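Local atomic coordinates of GCN5-related N-acetyltransferase (Sphaerobacter thermophilus, PDB entry 3TT2), a protein that probably transfers an acyl group, most likely from an acyl-coenzyme A donor, to an acceptor molecule, as a member of the GCN5-related N-acetyltransferases. Residues A[12-18]-A[61-67]; A[23-27]-A[43-49]; A[26-30]-A[70-74]; A[80-84]-A[322-326]. One frame throughout, in Å; residues are numbered along the deposited sequence.

How the interactions relate
Interactions 1, 2 and 3 form a cluster at the amino-terminal end of the fold, while interaction 4 lies apart. Helix 23-36 is shared by interactions 2 and 3, whose centres are about 9 Å apart: Ile-26 touches both partners, while Ala-27 packs on 43-49 and Leu-29 on strand 71-80. Interaction 1 adds the edge strand, its centre about 10 Å from that of interaction 3; strand 61-65 joins the two through Val-64, paired with Ala-72 and Ala-73. Interaction 2 is nested within the chain loop that interaction 1 closes, centres about 16 Å apart. Interaction 4, centred about 30 Å from each of the others, ties a hairpin of the first acetyltransferase unit to the carboxyl-terminal tail.

Interaction 1: A[12-18]-A[61-67]; sequences RFIARAP and AVLVVAP
The ring of Phe-13 has Pro-67 over one face: the proline CD stands 3.5 Å from the ring centroid and 11° off the ring normal, a CH-pi contact. Ala-66 and Val-64 approach obliquely, with Phe-13 CE2 3.7 Å from Ala-66 CB and Phe-13 CD2 3.8 Å from Val-64 CG1. A chi1 of -70°, with CG anti to the carbonyl carbon, turns the ring toward the second strand, where Pro-67 CD comes over its face. A serine in place of Phe-13 would probably strip Pro-67 of the surface it rests on and open a gap beside Ala-66. The second flat group is the guanidinium of Arg-16. Leu-63 CD2 lies over one face of it, 3.5 Å from NH2, and Val-65 CG2 comes in obliquely; the bent chain runs beside Leu-63 and gives NH1 to a salt bridge with Asp-22.

The backbones pair antiparallel. Ile-14 with Val-65 and Arg-16 with Leu-63 are hydrogen-bonded pairs; Arg-16 N reaches Leu-63 O at 2.9 Å and Leu-63 N reaches Arg-16 O at 2.8 Å. Between them, Ala-15 and Val-64 form a non-hydrogen-bonded pair facing the side where Trp-103 of helix 100-115 touches Ala-15. Pro-18 CG then closes on Ala-61 CB at 3.4 Å. Such pairing of the first strand with the second, at the sheet edge, is characteristic of the GNAT fold.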
loop_
_atom_site.group_PDB
_atom_site.type_symbol
_atom_site.label_atom_id
_atom_site.label_comp_id
_atom_site.label_asym_id
_atom_site.label_seq_id
_atom_site.Cartn_x
_atom_site.Cartn_y
_atom_site.Cartn_z
ATOM N N ARG A 12 1.007 -26.999 21.556
ATOM C CA ARG A 12 -0.172 -26.361 22.109
ATOM C C ARG A 12 -0.795 -25.358 21.142
ATOM O O ARG A 12 -1.856 -24.797 21.415
ATOM C CB ARG A 12 0.179 -25.701 23.440
ATOM C CG ARG A 12 0.698 -26.682 24.488
ATOM C CD ARG A 12 1.267 -25.955 25.699
ATOM N NE ARG A 12 1.665 -26.867 26.771
ATOM C CZ ARG A 12 2.889 -27.368 26.917
ATOM N NH1 ARG A 12 3.844 -27.052 26.056
ATOM N NH2 ARG A 12 3.160 -28.188 27.926
ATOM N N PHE A 13 -0.127 -25.129 20.016
ATOM C CA PHE A 13 -0.562 -24.115 19.054
ATOM C C PHE A 13 -1.301 -24.658 17.825
ATOM O O PHE A 13 -0.818 -25.551 17.122
ATOM C CB PHE A 13 0.621 -23.244 18.631
ATOM C CG PHE A 13 1.119 -22.351 19.719
ATOM C CD1 PHE A 13 1.987 -22.832 20.683
ATOM C CD2 PHE A 13 0.704 -21.032 19.787
ATOM C CE1 PHE A 13 2.440 -22.013 21.691
ATOM C CE2 PHE A 13 1.152 -20.204 20.790
ATOM C CZ PHE A 13 2.021 -20.696 21.745
ATOM N N ILE A 14 -2.472 -24.081 17.573
ATOM C CA ILE A 14 -3.339 -24.495 16.479
ATOM C C ILE A 14 -3.376 -23.413 15.415
ATOM O O ILE A 14 -3.638 -22.244 15.705
ATOM C CB ILE A 14 -4.781 -24.789 16.980
ATOM C CG1 ILE A 14 -4.972 -26.289 17.264
ATOM C CG2 ILE A 14 -5.838 -24.300 15.978
ATOM C CD1 ILE A 14 -4.090 -26.867 18.370
ATOM N N ALA A 15 -3.092 -23.807 14.183
ATOM C CA ALA A 15 -3.184 -22.896 13.061
ATOM C C ALA A 15 -4.484 -23.185 12.331
ATOM O O ALA A 15 -4.822 -24.346 12.106
ATOM C CB ALA A 15 -2.001 -23.079 12.146
ATOM N N ARG A 16 -5.221 -22.139 11.981
ATOM C CA ARG A 16 -6.541 -22.314 11.392
ATOM C C ARG A 16 -6.918 -21.082 10.580
ATOM O O ARG A 16 -6.359 -20.005 10.796
ATOM C CB ARG A 16 -7.571 -22.573 12.505
ATOM C CG ARG A 16 -8.669 -21.534 12.607
ATOM C CD ARG A 16 -9.634 -21.823 13.731
ATOM N NE ARG A 16 -9.418 -20.936 14.867
ATOM C CZ ARG A 16 -9.963 -19.728 14.978
ATOM N NH1 ARG A 16 -10.755 -19.271 14.019
ATOM N NH2 ARG A 16 -9.717 -18.976 16.046
ATOM N N ALA A 17 -7.862 -21.230 9.655
ATOM C CA ALA A 17 -8.325 -20.088 8.873
ATOM C C ALA A 17 -9.068 -19.103 9.765
ATOM O O ALA A 17 -9.853 -19.505 10.611
ATOM C CB ALA A 17 -9.217 -20.544 7.750
ATOM N N PRO A 18 -8.822 -17.803 9.582
ATOM C CA PRO A 18 -9.583 -16.804 10.337
ATOM C C PRO A 18 -11.066 -16.684 9.940
ATOM O O PRO A 18 -11.433 -16.819 8.767
ATOM C CB PRO A 18 -8.846 -15.500 10.021
ATOM C CG PRO A 18 -8.200 -15.745 8.745
ATOM C CD PRO A 18 -7.761 -17.177 8.782
ATOM N N ALA A 61 -5.652 -16.373 4.368
ATOM C CA ALA A 61 -5.144 -15.903 5.655
ATOM C C ALA A 61 -4.958 -17.057 6.621
ATOM O O ALA A 61 -5.582 -18.112 6.467
ATOM C CB ALA A 61 -6.064 -14.861 6.240
ATOM N N VAL A 62 -4.087 -16.863 7.607
ATOM C CA VAL A 62 -3.886 -17.883 8.634
ATOM C C VAL A 62 -3.865 -17.260 10.025
ATOM O O VAL A 62 -3.411 -16.132 10.196
ATOM C CB VAL A 62 -2.592 -18.703 8.386
ATOM C CG1 VAL A 62 -1.362 -17.875 8.679
ATOM C CG2 VAL A 62 -2.578 -19.975 9.229
ATOM N N LEU A 63 -4.376 -17.993 11.015
ATOM C CA LEU A 63 -4.354 -17.546 12.409
ATOM C C LEU A 63 -3.745 -18.612 13.314
ATOM O O LEU A 63 -4.237 -19.735 13.368
ATOM C CB LEU A 63 -5.768 -17.221 12.875
ATOM C CG LEU A 63 -5.972 -16.995 14.369
ATOM C CD1 LEU A 63 -5.118 -15.839 14.800
ATOM C CD2 LEU A 63 -7.435 -16.715 14.657
ATOM N N VAL A 64 -2.668 -18.273 14.017
ATOM C CA VAL A 64 -2.100 -19.200 14.989
ATOM C C VAL A 64 -2.749 -18.918 16.336
ATOM O O VAL A 64 -2.582 -17.844 16.903
ATOM C CB VAL A 64 -0.554 -19.078 15.104
ATOM C CG1 VAL A 64 -0.019 -20.005 16.177
ATOM C CG2 VAL A 64 0.109 -19.404 13.790
ATOM N N VAL A 65 -3.507 -19.878 16.841
ATOM C CA VAL A 65 -4.189 -19.668 18.103
ATOM C C VAL A 65 -3.338 -20.214 19.229
ATOM O O VAL A 65 -2.831 -21.336 19.159
ATOM C CB VAL A 65 -5.600 -20.275 18.112
ATOM C CG1 VAL A 65 -6.191 -20.255 19.529
ATOM C CG2 VAL A 65 -6.486 -19.508 17.159
ATOM N N ALA A 66 -3.148 -19.393 20.253
ATOM C CA ALA A 66 -2.367 -19.800 21.404
ATOM C C ALA A 66 -3.227 -20.668 22.332
ATOM O O ALA A 66 -4.461 -20.615 22.270
ATOM C CB ALA A 66 -1.825 -18.569 22.131
ATOM N N PRO A 67 -2.574 -21.483 23.176
ATOM C CA PRO A 67 -3.211 -22.341 24.181
ATOM C C PRO A 67 -4.256 -21.616 25.036
ATOM O O PRO A 67 -5.238 -22.239 25.439
ATOM C CB PRO A 67 -2.038 -22.758 25.070
ATOM C CG PRO A 67 -0.792 -22.483 24.279
ATOM C CD PRO A 67 -1.166 -21.858 22.972
#

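Interaction 2: A[23-27]-A[43-49]; sequences APAIA and ASAEEVL
Val-48 meets Ala-23 and Ala-27 of helix 23-36, and its side chain can be followed outward. CB divides into two methyls. CG1, anti to the backbone N at a chi1 of 162°, meets Ala-23, 3.8 Å from Ala-23 CB; CG2 turns the other way along the helix to Ala-27, 4.1 Å from Ala-27 CA. The forked valine thus rests on two alanines one helical turn apart. Leu-49 widens the contact on one flank, its CD2 lying 3.6 Å from Ala-23 CB.

Small residues elsewhere let the backbones come close. Ala-45 CB sits against the opposite backbone, 3.5 Å from Pro-24 CA, and Ala-27 CB lies against the first turn of the other helix, 3.3 Å from Ala-45 N. Ala-43 CB continues the apolar seam beside Ala-27 O, while Gln-34, farther along helix 23-36, accepts a hydrogen bond from Ala-43 N.

That first turn is fixed by its own cap. Ser-44 is the N-cap residue, and its OG accepts from Glu-47 N at 3.3 Å with an angle of 153° at the hydrogen. Trp-52 continues the packing past Ala-23 and Ile-26. The axes of the two helix segments approach to 8.1 Å, at 112°, an alanine-lined crossing of helices 23-36 and 45-51, which lie in the connection between the first and second strands of the GNAT fold.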
loop_
_atom_site.group_PDB
_atom_site.type_symbol
_atom_site.label_atom_id
_atom_site.label_comp_id
_atom_site.label_asym_id
_atom_site.label_seq_id
_atom_site.Cartn_x
_atom_site.Cartn_y
_atom_site.Cartn_z
ATOM N N ALA A 23 -11.836 -10.890 14.074
ATOM C CA ALA A 23 -11.474 -9.493 13.855
ATOM C C ALA A 23 -11.046 -8.744 15.127
ATOM O O ALA A 23 -10.001 -8.084 15.116
ATOM C CB ALA A 23 -12.595 -8.746 13.133
ATOM N N PRO A 24 -11.847 -8.829 16.219
ATOM C CA PRO A 24 -11.435 -8.128 17.442
ATOM C C PRO A 24 -10.154 -8.676 18.055
ATOM O O PRO A 24 -9.298 -7.891 18.459
ATOM C CB PRO A 24 -12.605 -8.379 18.400
ATOM C CG PRO A 24 -13.748 -8.763 17.542
ATOM C CD PRO A 24 -13.140 -9.513 16.414
ATOM N N ALA A 25 -10.032 -9.999 18.124
ATOM C CA ALA A 25 -8.860 -10.624 18.717
ATOM C C ALA A 25 -7.613 -10.237 17.940
ATOM O O ALA A 25 -6.606 -9.847 18.533
ATOM C CB ALA A 25 -9.021 -12.130 18.743
ATOM N N ILE A 26 -7.713 -10.326 16.611
ATOM C CA ILE A 26 -6.609 -10.060 15.683
ATOM C C ILE A 26 -6.178 -8.592 15.661
ATOM O O ILE A 26 -4.988 -8.285 15.591
ATOM C CB ILE A 26 -6.976 -10.485 14.237
ATOM C CG1 ILE A 26 -7.200 -11.999 14.149
ATOM C CG2 ILE A 26 -5.895 -10.068 13.268
ATOM C CD1 ILE A 26 -7.764 -12.463 12.813
ATOM N N ALA A 27 -7.153 -7.695 15.706
ATOM C CA ALA A 27 -6.870 -6.276 15.806
ATOM C C ALA A 27 -5.866 -6.052 16.937
ATOM O O ALA A 27 -4.845 -5.385 16.759
ATOM C CB ALA A 27 -8.153 -5.512 16.074
ATOM N N ALA A 43 -4.676 0.267 15.559
ATOM C CA ALA A 43 -5.443 -0.861 15.026
ATOM C C ALA A 43 -6.800 -1.102 15.687
ATOM O O ALA A 43 -6.928 -1.059 16.911
ATOM C CB ALA A 43 -4.614 -2.120 15.070
ATOM N N SER A 44 -7.809 -1.347 14.854
ATOM C CA SER A 44 -9.161 -1.651 15.319
ATOM C C SER A 44 -9.715 -2.836 14.536
ATOM O O SER A 44 -9.293 -3.093 13.409
ATOM C CB SER A 44 -10.080 -0.438 15.141
ATOM O OG SER A 44 -10.296 -0.149 13.770
ATOM N N ALA A 45 -10.652 -3.562 15.136
ATOM C CA ALA A 45 -11.308 -4.671 14.458
ATOM C C ALA A 45 -12.038 -4.159 13.227
ATOM O O ALA A 45 -12.178 -4.869 12.236
ATOM C CB ALA A 45 -12.276 -5.361 15.386
ATOM N N GLU A 46 -12.496 -2.917 13.305
ATOM C CA GLU A 46 -13.146 -2.256 12.190
ATOM C C GLU A 46 -12.268 -2.235 10.940
ATOM O O GLU A 46 -12.745 -2.503 9.835
ATOM C CB GLU A 46 -13.481 -0.837 12.590
ATOM C CG GLU A 46 -14.279 -0.096 11.567
ATOM C CD GLU A 46 -14.675 1.280 12.051
ATOM O OE1 GLU A 46 -15.161 1.400 13.203
ATOM O OE2 GLU A 46 -14.490 2.244 11.280
ATOM N N GLU A 47 -10.988 -1.907 11.112
ATOM C CA GLU A 47 -10.044 -1.902 9.993
ATOM C C GLU A 47 -9.836 -3.304 9.435
ATOM O O GLU A 47 -9.841 -3.500 8.223
ATOM C CB GLU A 47 -8.693 -1.310 10.404
ATOM C CG GLU A 47 -8.624 0.203 10.297
ATOM C CD GLU A 47 -7.255 0.757 10.645
ATOM O OE1 GLU A 47 -7.187 1.743 11.417
ATOM O OE2 GLU A 47 -6.250 0.213 10.139
ATOM N N VAL A 48 -9.644 -4.268 10.335
ATOM C CA VAL A 48 -9.457 -5.668 9.964
ATOM C C VAL A 48 -10.593 -6.132 9.062
ATOM O O VAL A 48 -10.357 -6.630 7.964
ATOM C CB VAL A 48 -9.341 -6.566 11.221
ATOM C CG1 VAL A 48 -9.573 -8.021 10.889
ATOM C CG2 VAL A 48 -7.985 -6.392 11.874
ATOM N N LEU A 49 -11.823 -5.926 9.520
ATOM C CA LEU A 49 -13.025 -6.268 8.765
ATOM C C LEU A 49 -13.072 -5.633 7.392
ATOM O O LEU A 49 -13.643 -6.201 6.463
ATOM C CB LEU A 49 -14.249 -5.790 9.522
ATOM C CG LEU A 49 -14.443 -6.443 10.876
ATOM C CD1 LEU A 49 -15.324 -5.541 11.713
ATOM C CD2 LEU A 49 -15.044 -7.831 10.703
#

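Interaction 3: A[26-30]-A[70-74]; sequences IARLI and EAAAY
This is buried packing of a helix on a strand: residues 26-30 of helix 23-36 lie across the start of strand 71-80, their axes 8.4 Å apart at closest approach. The side chains of Ile-26 and Tyr-74 cross at about a right angle. Ile-26 CG2 stands over one face of the tyrosine ring, displaced toward its rim, 4.1 Å from the centroid and 17° off the normal, as a CH-pi contact. The other branch runs out with CD1 anti to CA (chi2 171°), which carries Ile-26 CD1 to 3.9 Å from Tyr-74 CD2. One side chain therefore touches the ring through both branches, and a glycine here would probably uncover that face and leave a gap between helix and ring. Ile-30 CD1 approaches it obliquely. Beyond the apolar part, Tyr-74 OH is hydrogen-bonded to Trp-52 and Asp-76, which fix the far end of the ring.

The strand is not regular at this point. Ala-72 and Ala-73 both face Val-64 of the neighbouring strand 61-65, a classic beta bulge, in the part of the GNAT fold where the first helix covers the sheet. Leu-29 settles over the bulged backbone: its CD1 is 3.8 Å from Ala-72 O, and its CD2 lies 3.6 Å from Ala-73 C and 3.7 Å from Tyr-74 CB.

At the solvent side, Arg-28 and Glu-70 form a long salt bridge. Glu-70 OE2 lies at the edge of the guanidinium, near its plane, 3.6 Å from Arg-28 NE, with Arg-28 NH2 only slightly farther from the same oxygen.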
loop_
_atom_site.group_PDB
_atom_site.type_symbol
_atom_site.label_atom_id
_atom_site.label_comp_id
_atom_site.label_asym_id
_atom_site.label_seq_id
_atom_site.Cartn_x
_atom_site.Cartn_y
_atom_site.Cartn_z
ATOM N N ILE A 26 -7.713 -10.326 16.611
ATOM C CA ILE A 26 -6.609 -10.060 15.683
ATOM C C ILE A 26 -6.178 -8.592 15.661
ATOM O O ILE A 26 -4.988 -8.285 15.591
ATOM C CB ILE A 26 -6.976 -10.485 14.237
ATOM C CG1 ILE A 26 -7.200 -11.999 14.149
ATOM C CG2 ILE A 26 -5.895 -10.068 13.268
ATOM C CD1 ILE A 26 -7.764 -12.463 12.813
ATOM N N ALA A 27 -7.153 -7.695 15.706
ATOM C CA ALA A 27 -6.870 -6.276 15.806
ATOM C C ALA A 27 -5.866 -6.052 16.937
ATOM O O ALA A 27 -4.845 -5.385 16.759
ATOM C CB ALA A 27 -8.153 -5.512 16.074
ATOM N N ARG A 28 -6.143 -6.660 18.085
ATOM C CA ARG A 28 -5.293 -6.514 19.255
ATOM C C ARG A 28 -3.909 -7.104 19.049
ATOM O O ARG A 28 -2.927 -6.614 19.599
ATOM C CB ARG A 28 -5.957 -7.163 20.463
ATOM C CG ARG A 28 -7.349 -6.620 20.744
ATOM C CD ARG A 28 -7.874 -7.116 22.075
ATOM N NE ARG A 28 -8.112 -8.555 22.082
ATOM C CZ ARG A 28 -9.316 -9.110 21.995
ATOM N NH1 ARG A 28 -10.397 -8.341 21.899
ATOM N NH2 ARG A 28 -9.439 -10.431 22.011
ATOM N N LEU A 29 -3.829 -8.166 18.264
ATOM C CA LEU A 29 -2.537 -8.747 17.949
ATOM C C LEU A 29 -1.694 -7.752 17.149
ATOM O O LEU A 29 -0.508 -7.568 17.418
ATOM C CB LEU A 29 -2.712 -10.058 17.184
ATOM C CG LEU A 29 -1.546 -10.533 16.316
ATOM C CD1 LEU A 29 -0.281 -10.737 17.127
ATOM C CD2 LEU A 29 -1.927 -11.821 15.612
ATOM N N ILE A 30 -2.316 -7.111 16.165
ATOM C CA ILE A 30 -1.638 -6.097 15.364
ATOM C C ILE A 30 -1.251 -4.926 16.244
ATOM O O ILE A 30 -0.183 -4.335 16.087
ATOM C CB ILE A 30 -2.555 -5.524 14.270
ATOM C CG1 ILE A 30 -3.282 -6.637 13.514
ATOM C CG2 ILE A 30 -1.761 -4.648 13.325
ATOM C CD1 ILE A 30 -2.372 -7.653 12.931
ATOM N N GLU A 70 -5.993 -17.128 22.501
ATOM C CA GLU A 70 -5.756 -15.771 22.045
ATOM C C GLU A 70 -4.880 -15.883 20.816
ATOM O O GLU A 70 -4.166 -16.878 20.642
ATOM C CB GLU A 70 -5.051 -14.961 23.130
ATOM C CG GLU A 70 -4.804 -13.491 22.797
ATOM C CD GLU A 70 -6.010 -12.604 23.067
ATOM O OE1 GLU A 70 -7.031 -13.118 23.576
ATOM O OE2 GLU A 70 -5.930 -11.391 22.775
ATOM N N ALA A 71 -4.933 -14.878 19.951
ATOM C CA ALA A 71 -4.240 -14.985 18.683
ATOM C C ALA A 71 -2.745 -14.730 18.869
ATOM O O ALA A 71 -2.305 -13.617 19.174
ATOM C CB ALA A 71 -4.818 -13.978 17.712
ATOM N N ALA A 72 -1.963 -15.767 18.595
ATOM C CA ALA A 72 -0.519 -15.727 18.767
ATOM C C ALA A 72 0.138 -15.049 17.581
ATOM O O ALA A 72 1.065 -14.263 17.733
ATOM C CB ALA A 72 0.030 -17.127 18.957
ATOM N N ALA A 73 -0.345 -15.379 16.390
ATOM C CA ALA A 73 0.191 -14.809 15.162
ATOM C C ALA A 73 -0.849 -14.846 14.048
ATOM O O ALA A 73 -1.798 -15.631 14.094
ATOM C CB ALA A 73 1.468 -15.542 14.741
ATOM N N TYR A 74 -0.678 -13.969 13.067
ATOM C CA TYR A 74 -1.585 -13.912 11.935
ATOM C C TYR A 74 -0.893 -13.388 10.693
ATOM O O TYR A 74 -0.064 -12.483 10.780
ATOM C CB TYR A 74 -2.782 -13.033 12.276
ATOM C CG TYR A 74 -3.571 -12.521 11.092
ATOM C CD1 TYR A 74 -3.274 -11.295 10.518
ATOM C CD2 TYR A 74 -4.638 -13.250 10.568
ATOM C CE1 TYR A 74 -4.009 -10.813 9.445
ATOM C CE2 TYR A 74 -5.384 -12.773 9.494
ATOM C CZ TYR A 74 -5.065 -11.552 8.933
ATOM O OH TYR A 74 -5.799 -11.061 7.868
#

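Interaction 4: A[80-84]-A[322-326]; sequences RRYVQ and DLSTT
Val-83 and Ser-324 mark the closest backbone approach, 6.2 Å between their CA atoms, of two irregular chain segments. In 80-84 the chain reverses between strands 71-80 and 84-91: Arg-81 and Tyr-82 have positive phi angles, 55° and 57°, Val-83 N bonds to Arg-80 O, and Val-83 and Gln-84 both face Arg-80 in a classic beta bulge. Segment 322-326 makes a type I turn from Leu-323 to Thr-326. An Asx turn overlaps its start: Asp-322 OD1 accepts from Ser-324 N at 2.9 Å, met from above the carboxylate plane, and also from Ser-324 OG at 2.8 Å, through the syn lone pair.

Arg-80, Arg-81, Val-83 and Gln-84 gather round Ser-324. Arg-81, bent along its chain, brings NH1 to 2.6 Å from Ser-324 O, which lies at the guanidinium edge, near its plane. Arg-80 runs by the same carbonyl, its CD 3.6 Å from Ser-324 O, and two positive groups so near would probably polarise it. Val-83 packs against the same residue, with CG2 3.9 Å from Ser-324 CA, and Gln-84 NE2 comes within 3.9 Å of Ser-324 CB while making a weak hydrogen bond to Thr-126 of the neighbouring strand 125-132. Ala-123 is touched by both Val-83 and Leu-323. A sulfate, probably from the crystallisation liquor, lies about 5 Å from the Arg-81 side chain. In a chain holding two GNAT-type units, the contact sets the carboxyl-terminal tail, beyond strand 305-316, against the turn of the beta hairpin formed by strands 71-80 and 84-91 of the first unit.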
loop_
_atom_site.group_PDB
_atom_site.type_symbol
_atom_site.label_atom_id
_atom_site.label_comp_id
_atom_site.label_asym_id
_atom_site.label_seq_id
_atom_site.Cartn_x
_atom_site.Cartn_y
_atom_site.Cartn_z
ATOM N N ARG A 80 -0.450 -11.284 -6.926
ATOM C CA ARG A 80 -0.468 -10.696 -8.268
ATOM C C ARG A 80 -0.100 -11.729 -9.327
ATOM O O ARG A 80 1.058 -12.124 -9.423
ATOM C CB ARG A 80 0.520 -9.519 -8.337
ATOM C CG ARG A 80 0.714 -8.927 -9.735
ATOM C CD ARG A 80 1.796 -7.837 -9.772
ATOM N NE ARG A 80 1.523 -6.749 -8.834
ATOM C CZ ARG A 80 2.396 -5.795 -8.510
ATOM N NH1 ARG A 80 2.053 -4.845 -7.638
ATOM N NH2 ARG A 80 3.612 -5.790 -9.053
ATOM N N ARG A 81 -1.098 -12.182 -10.090
ATOM C CA ARG A 81 -0.930 -13.057 -11.270
ATOM C C ARG A 81 -0.155 -14.328 -10.942
ATOM O O ARG A 81 0.384 -14.973 -11.833
ATOM C CB ARG A 81 -0.178 -12.339 -12.403
ATOM C CG ARG A 81 -0.929 -11.244 -13.141
ATOM C CD ARG A 81 -0.108 -9.965 -13.105
ATOM N NE ARG A 81 -0.096 -9.247 -14.380
ATOM C CZ ARG A 81 0.831 -8.353 -14.720
ATOM N NH1 ARG A 81 1.827 -8.082 -13.885
ATOM N NH2 ARG A 81 0.772 -7.735 -15.893
ATOM N N TYR A 82 -0.102 -14.673 -9.664
ATOM C CA TYR A 82 0.685 -15.783 -9.129
ATOM C C TYR A 82 2.174 -15.681 -9.454
ATOM O O TYR A 82 2.887 -16.691 -9.392
ATOM C CB TYR A 82 0.152 -17.117 -9.676
ATOM C CG TYR A 82 -1.315 -17.343 -9.392
ATOM C CD1 TYR A 82 -1.734 -17.765 -8.146
ATOM C CD2 TYR A 82 -2.275 -17.137 -10.369
ATOM C CE1 TYR A 82 -3.059 -17.979 -7.875
ATOM C CE2 TYR A 82 -3.620 -17.352 -10.106
ATOM C CZ TYR A 82 -4.006 -17.775 -8.852
ATOM O OH TYR A 82 -5.347 -17.997 -8.575
ATOM N N VAL A 83 2.665 -14.507 -9.842
ATOM C CA VAL A 83 4.117 -14.333 -9.938
ATOM C C VAL A 83 4.785 -13.566 -8.802
ATOM O O VAL A 83 6.015 -13.583 -8.655
ATOM C CB VAL A 83 4.503 -13.657 -11.274
ATOM C CG1 VAL A 83 4.131 -14.553 -12.435
ATOM C CG2 VAL A 83 3.863 -12.263 -11.379
ATOM N N GLN A 84 3.976 -12.845 -8.036
ATOM C CA GLN A 84 4.486 -12.097 -6.913
ATOM C C GLN A 84 3.534 -12.143 -5.758
ATOM O O GLN A 84 2.429 -11.593 -5.837
ATOM C CB GLN A 84 4.716 -10.662 -7.313
ATOM C CG GLN A 84 5.244 -9.790 -6.207
ATOM C CD GLN A 84 5.896 -8.550 -6.767
ATOM O OE1 GLN A 84 5.324 -7.460 -6.723
ATOM N NE2 GLN A 84 7.094 -8.715 -7.333
ATOM N N ASP A 322 10.960 -11.664 -15.608
ATOM C CA ASP A 322 10.169 -10.949 -14.620
ATOM C C ASP A 322 8.890 -10.504 -15.278
ATOM O O ASP A 322 8.864 -9.618 -16.126
ATOM C CB ASP A 322 10.942 -9.756 -14.047
ATOM C CG ASP A 322 10.060 -8.806 -13.248
ATOM O OD1 ASP A 322 8.973 -9.225 -12.793
ATOM O OD2 ASP A 322 10.450 -7.633 -13.063
ATOM N N LEU A 323 7.814 -11.151 -14.861
ATOM C CA LEU A 323 6.506 -10.839 -15.392
ATOM C C LEU A 323 5.634 -9.939 -14.518
ATOM O O LEU A 323 4.532 -9.575 -14.914
ATOM C CB LEU A 323 5.776 -12.121 -15.770
ATOM C CG LEU A 323 6.427 -12.816 -16.971
ATOM C CD1 LEU A 323 5.538 -13.909 -17.571
ATOM C CD2 LEU A 323 6.802 -11.777 -18.017
ATOM N N SER A 324 6.116 -9.566 -13.340
ATOM C CA SER A 324 5.292 -8.811 -12.405
ATOM C C SER A 324 4.890 -7.465 -12.962
ATOM O O SER A 324 3.837 -6.933 -12.616
ATOM C CB SER A 324 6.019 -8.630 -11.074
ATOM O OG SER A 324 7.143 -7.777 -11.195
ATOM N N THR A 325 5.762 -6.909 -13.793
ATOM C CA THR A 325 5.558 -5.600 -14.393
ATOM C C THR A 325 4.983 -5.599 -15.841
ATOM O O THR A 325 4.728 -4.536 -16.412
ATOM C CB THR A 325 6.883 -4.806 -14.347
ATOM O OG1 THR A 325 7.889 -5.502 -15.106
ATOM C CG2 THR A 325 7.361 -4.642 -12.900
ATOM N N THR A 326 4.766 -6.775 -16.431
ATOM C CA THR A 326 4.331 -6.845 -17.838
ATOM C C THR A 326 2.928 -7.425 -18.041
ATOM O O THR A 326 2.202 -7.017 -18.955
ATOM C CB THR A 326 5.350 -7.609 -18.752
ATOM O OG1 THR A 326 5.236 -9.025 -18.555
ATOM C CG2 THR A 326 6.783 -7.155 -18.478
#